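Local structure of glycerol-3-phosphate dehydrogenase [NAD(+)] (Dunaliella salina, 6IUY) at residues V272-Q277 with G414-E419. The protein probably interconverts sn-glycerol 3-phosphate and dihydroxyacetone phosphate with NAD(+), and carries a magnesium-binding haloacid dehalogenase-like domain beside its dehydrogenase part. Residues are numbered along the deposited sequence; the frame is centred on the assembly and turned at random.
Sequences VRMVAQ and GDIAKE
Glu419 OE2 is gripped by two side chains of helix 266-282, the helix that begins within a GxGxxA-type sequence, consistent with a Rossmann-type NAD-binding fold. Arg273 NH1 meets the anti lone pair of Glu419 OE2 at 2.9 Å in a salt bridge, OE2 lying 17° out of the guanidinium plane; NH2 adds a weak bond. Gln277 NE2 donates to Glu419 OE2 at 3.3 Å, nearly along the carboxylate C-O axis, and the 162° N-H...O angle marks this bond as fairly straight. Gln277 NE2 also sits above one guanidinium face, toward its rim; with OE1 on Tyr445 OH, the amide is probably held in one rotation. Arg273 spans the gap because CG is anti to the backbone N (chi1 172°) and the chain runs extended to NE, itself bonded to Asp326 O. Glu419 takes positive phi in a Schellman motif, its N bonding Ile416 O at 2.8 Å. With an alanine in place of this glutamate, the Arg273 charge would probably lose its carboxylate mate and Gln277 NE2 this acceptor. Towards the NAD-binding Trp267, the contact turns apolar: Met274 SD meets Ile416 CG2 at 3.7 Å. A water accepts from Arg273 NH1 at 2.8 Å and donates to Ile416 O.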
# COMPACT_ATOMS: atom_id res chain seq x y z
N VAL A 272 -7.73 8.17 -25.84
CA VAL A 272 -7.46 9.10 -26.95
C VAL A 272 -8.28 10.36 -26.80
O VAL A 272 -7.88 11.43 -27.26
CB VAL A 272 -7.75 8.47 -28.33
CG1 VAL A 272 -9.19 8.69 -28.72
CG2 VAL A 272 -6.84 9.07 -29.38
N ARG A 273 -9.43 10.26 -26.14
CA ARG A 273 -10.29 11.42 -25.92
C ARG A 273 -9.64 12.44 -24.98
O ARG A 273 -9.77 13.66 -25.17
CB ARG A 273 -11.64 10.98 -25.36
CG ARG A 273 -12.52 12.14 -24.93
CD ARG A 273 -13.88 11.71 -24.41
NE ARG A 273 -14.82 12.84 -24.45
CZ ARG A 273 -15.06 13.66 -23.43
NH1 ARG A 273 -14.46 13.47 -22.26
NH2 ARG A 273 -15.92 14.66 -23.57
N MET A 274 -8.97 11.92 -23.95
CA MET A 274 -8.27 12.77 -22.98
C MET A 274 -7.01 13.34 -23.60
O MET A 274 -6.71 14.52 -23.46
CB MET A 274 -7.91 11.98 -21.72
CG MET A 274 -9.10 11.35 -20.99
SD MET A 274 -8.56 10.81 -19.34
CE MET A 274 -7.76 9.25 -19.66
N VAL A 275 -6.26 12.48 -24.27
CA VAL A 275 -5.06 12.85 -25.01
C VAL A 275 -5.35 13.89 -26.09
O VAL A 275 -4.61 14.88 -26.27
CB VAL A 275 -4.47 11.59 -25.62
CG1 VAL A 275 -3.68 11.88 -26.87
CG2 VAL A 275 -3.68 10.84 -24.54
N ALA A 276 -6.47 13.72 -26.78
CA ALA A 276 -6.86 14.70 -27.78
C ALA A 276 -7.20 16.06 -27.15
O ALA A 276 -6.92 17.10 -27.75
CB ALA A 276 -8.04 14.17 -28.61
N GLN A 277 -7.79 16.07 -25.96
CA GLN A 277 -8.09 17.35 -25.28
C GLN A 277 -6.82 18.12 -24.94
O GLN A 277 -6.80 19.34 -25.06
CB GLN A 277 -8.90 17.14 -24.00
CG GLN A 277 -10.32 16.67 -24.25
CD GLN A 277 -11.04 16.29 -22.98
OE1 GLN A 277 -10.42 16.01 -21.94
NE2 GLN A 277 -12.37 16.27 -23.06
N GLY A 414 -15.56 3.57 -19.04
CA GLY A 414 -16.83 4.24 -19.30
C GLY A 414 -17.02 5.47 -18.45
O GLY A 414 -17.52 6.50 -18.92
N ASP A 415 -16.61 5.38 -17.19
CA ASP A 415 -16.75 6.48 -16.24
C ASP A 415 -15.77 7.64 -16.46
O ASP A 415 -16.12 8.81 -16.29
CB ASP A 415 -16.57 5.92 -14.83
CG ASP A 415 -17.66 4.94 -14.48
OD1 ASP A 415 -18.85 5.26 -14.71
OD2 ASP A 415 -17.33 3.83 -13.99
N ILE A 416 -14.55 7.32 -16.81
CA ILE A 416 -13.57 8.34 -17.18
C ILE A 416 -13.98 9.01 -18.48
O ILE A 416 -13.79 10.21 -18.66
CB ILE A 416 -12.19 7.71 -17.29
CG1 ILE A 416 -11.79 7.15 -15.92
CG2 ILE A 416 -11.17 8.70 -17.81
CD1 ILE A 416 -10.62 6.15 -15.97
N ALA A 417 -14.58 8.25 -19.39
CA ALA A 417 -15.08 8.83 -20.65
C ALA A 417 -16.17 9.86 -20.37
O ALA A 417 -16.45 10.73 -21.20
CB ALA A 417 -15.60 7.73 -21.57
N LYS A 418 -16.79 9.77 -19.20
CA LYS A 418 -17.83 10.71 -18.82
C LYS A 418 -17.25 11.78 -17.91
O LYS A 418 -17.97 12.63 -17.39
CB LYS A 418 -18.99 9.97 -18.15
CG LYS A 418 -19.88 9.25 -19.17
CD LYS A 418 -20.43 7.96 -18.65
CE LYS A 418 -21.36 8.21 -17.49
NZ LYS A 418 -21.89 6.94 -16.89
N GLU A 419 -15.93 11.72 -17.73
CA GLU A 419 -15.20 12.72 -16.97
C GLU A 419 -15.50 12.71 -15.47
O GLU A 419 -15.39 13.74 -14.79
CB GLU A 419 -15.49 14.12 -17.55
CG GLU A 419 -15.13 14.24 -19.04
CD GLU A 419 -15.10 15.68 -19.55
OE1 GLU A 419 -15.51 16.60 -18.81
OE2 GLU A 419 -14.64 15.89 -20.70
O HOH W 1 -12.78 11.55 -21.13